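Local coordinates for protein aminoglycoside N(3)-acetyltransferase (Streptomyces griseus, PDB 7LAP) that probably transfers an acetyl group to the 3-amino group of aminoglycoside antibiotics, consistent with a role in resistance to them, at residues V42-R47 with G119-A124. Numbering follows the deposited sequence.
Sequences VMFHTR and GRLPEA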
loop_
_atom_site.group_PDB
_atom_site.type_symbol
_atom_site.label_atom_id
_atom_site.label_comp_id
_atom_site.label_asym_id
_atom_site.label_seq_id
_atom_site.Cartn_x
_atom_site.Cartn_y
_atom_site.Cartn_z
ATOM N N VAL B 42 -13.835 17.878 -2.961
ATOM C CA VAL B 42 -13.481 17.708 -1.554
ATOM C C VAL B 42 -12.132 17.009 -1.440
ATOM O O VAL B 42 -11.951 15.895 -1.942
ATOM C CB VAL B 42 -14.560 16.949 -0.756
ATOM C CG1 VAL B 42 -14.904 15.637 -1.381
ATOM C CG2 VAL B 42 -14.077 16.702 0.701
ATOM N N MET B 43 -11.191 17.666 -0.775
ATOM C CA MET B 43 -9.940 17.048 -0.356
ATOM C C MET B 43 -10.159 16.354 0.992
ATOM O O MET B 43 -10.714 16.948 1.914
ATOM C CB MET B 43 -8.868 18.128 -0.236
ATOM C CG MET B 43 -7.539 17.622 0.229
ATOM S SD MET B 43 -6.324 18.949 0.091
ATOM C CE MET B 43 -4.840 17.928 0.113
ATOM N N PHE B 44 -9.741 15.099 1.118
ATOM C CA PHE B 44 -10.108 14.383 2.323
ATOM C C PHE B 44 -8.912 13.637 2.899
ATOM O O PHE B 44 -8.058 13.134 2.163
ATOM C CB PHE B 44 -11.323 13.471 2.074
ATOM C CG PHE B 44 -11.059 12.274 1.198
ATOM C CD1 PHE B 44 -10.942 12.395 -0.173
ATOM C CD2 PHE B 44 -10.977 11.011 1.767
ATOM C CE1 PHE B 44 -10.711 11.261 -0.963
ATOM C CE2 PHE B 44 -10.754 9.886 0.999
ATOM C CZ PHE B 44 -10.603 10.012 -0.371
ATOM N N HIS B 45 -8.839 13.668 4.234
ATOM C CA HIS B 45 -7.853 13.004 5.070
ATOM C C HIS B 45 -8.581 11.979 5.929
ATOM O O HIS B 45 -9.609 12.303 6.542
ATOM C CB HIS B 45 -7.165 14.036 5.973
ATOM C CG HIS B 45 -6.461 15.106 5.195
ATOM N ND1 HIS B 45 -7.080 16.278 4.793
ATOM C CD2 HIS B 45 -5.201 15.153 4.697
ATOM C CE1 HIS B 45 -6.218 17.009 4.101
ATOM N NE2 HIS B 45 -5.077 16.348 4.025
ATOM N N THR B 46 -8.050 10.761 5.995
ATOM C CA THR B 46 -8.808 9.624 6.504
ATOM C C THR B 46 -7.998 8.868 7.544
ATOM O O THR B 46 -6.817 8.562 7.329
ATOM C CB THR B 46 -9.200 8.661 5.385
ATOM O OG1 THR B 46 -9.778 9.394 4.311
ATOM C CG2 THR B 46 -10.237 7.605 5.925
ATOM N N ARG B 47 -8.649 8.518 8.649
ATOM C CA ARG B 47 -8.117 7.506 9.559
ATOM C C ARG B 47 -9.122 6.358 9.492
ATOM O O ARG B 47 -10.161 6.363 10.158
ATOM C CB ARG B 47 -7.912 8.085 10.959
ATOM C CG ARG B 47 -7.327 7.116 11.952
ATOM C CD ARG B 47 -6.659 7.863 13.117
ATOM N NE ARG B 47 -5.431 8.497 12.655
ATOM C CZ ARG B 47 -4.696 9.314 13.397
ATOM N NH1 ARG B 47 -5.079 9.597 14.631
ATOM N NH2 ARG B 47 -3.599 9.850 12.896
ATOM N N GLY B 119 -1.688 6.780 5.100
ATOM C CA GLY B 119 -2.611 5.672 5.278
ATOM C C GLY B 119 -3.048 5.126 3.936
ATOM O O GLY B 119 -2.580 5.540 2.877
ATOM N N ARG B 120 -3.943 4.187 3.975
ATOM C CA ARG B 120 -4.392 3.559 2.790
ATOM C C ARG B 120 -5.239 4.356 1.835
ATOM O O ARG B 120 -5.299 4.013 0.702
ATOM C CB ARG B 120 -5.106 2.267 3.130
ATOM C CG ARG B 120 -4.231 1.143 3.602
ATOM C CD ARG B 120 -5.073 0.111 4.319
ATOM N NE ARG B 120 -5.629 -0.792 3.360
ATOM C CZ ARG B 120 -6.714 -1.515 3.513
ATOM N NH1 ARG B 120 -7.394 -1.495 4.621
ATOM N NH2 ARG B 120 -7.088 -2.278 2.530
ATOM N N LEU B 121 -5.903 5.393 2.275
ATOM C CA LEU B 121 -6.867 5.987 1.332
ATOM C C LEU B 121 -6.203 6.729 0.163
ATOM O O LEU B 121 -6.660 6.586 -0.982
ATOM C CB LEU B 121 -7.866 6.919 2.038
ATOM C CG LEU B 121 -9.271 6.341 2.217
ATOM C CD1 LEU B 121 -9.919 6.022 0.851
ATOM C CD2 LEU B 121 -9.207 5.077 3.143
ATOM N N PRO B 122 -5.167 7.561 0.386
ATOM C CA PRO B 122 -4.534 8.229 -0.782
ATOM C C PRO B 122 -3.929 7.245 -1.756
ATOM O O PRO B 122 -3.984 7.453 -2.967
ATOM C CB PRO B 122 -3.459 9.125 -0.141
ATOM C CG PRO B 122 -4.054 9.446 1.234
ATOM C CD PRO B 122 -4.691 8.129 1.659
ATOM N N GLU B 123 -3.365 6.147 -1.255
ATOM C CA GLU B 123 -2.792 5.165 -2.159
ATOM C C GLU B 123 -3.886 4.414 -2.919
ATOM O O GLU B 123 -3.684 4.044 -4.078
ATOM C CB GLU B 123 -1.881 4.217 -1.372
ATOM C CG GLU B 123 -1.273 3.127 -2.182
ATOM C CD GLU B 123 0.007 3.555 -2.946
ATOM O OE1 GLU B 123 0.284 4.781 -3.062
ATOM O OE2 GLU B 123 0.695 2.642 -3.469
ATOM N N ALA B 124 -5.056 4.213 -2.312
ATOM C CA ALA B 124 -6.173 3.620 -3.055
ATOM C C ALA B 124 -6.745 4.601 -4.083
ATOM O O ALA B 124 -7.048 4.214 -5.222
ATOM C CB ALA B 124 -7.284 3.140 -2.091
HETATM O O HOH W 1 -5.739 6.876 4.735
#
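Leu121, in the first turn of helix 120-126, lays its side chain against Thr46 and the ring edge of Phe44, near the C-terminal end of strand 41-46. The contact places this helix against the central strand of the mixed seven-stranded sheet, and Pro122 also touches Val77 of the adjacent strand 74-78. Most of it is apolar. Thr46 lies obliquely across the leucine, with its CB 3.9 Å from Leu121 CG and its methyl CG2 3.9 Å from Leu121 CD2. Because Thr46 holds CG2 anti to its backbone N, with OG1 beside that N (chi1 -49°), both branches come up against the leucine. The hydroxyl OG1 sits 3.7 Å from Leu121 CG, a touch on carbon and not a hydrogen bond. The second methyl of the leucine, CD1, meets the edge of the Phe44 ring, near its plane and 4.0 Å from CE2. Ile62 and Leu65 of helix 58-69 add to the same apolar layer.

The polar link is indirect. One water accepts from Leu121 N at 2.9 Å and donates to Thr46 O at 3.3 Å. Nearby, Arg120 forms salt bridges with Asp83 and Glu113 of the second subunit.

No direct hydrogen bond runs between 42-47 and 119-124, so what these segments share is chiefly side-chain packing around one leucine, which probably helps set their spacing, with a single water bridging the backbones beside this buried apolar patch.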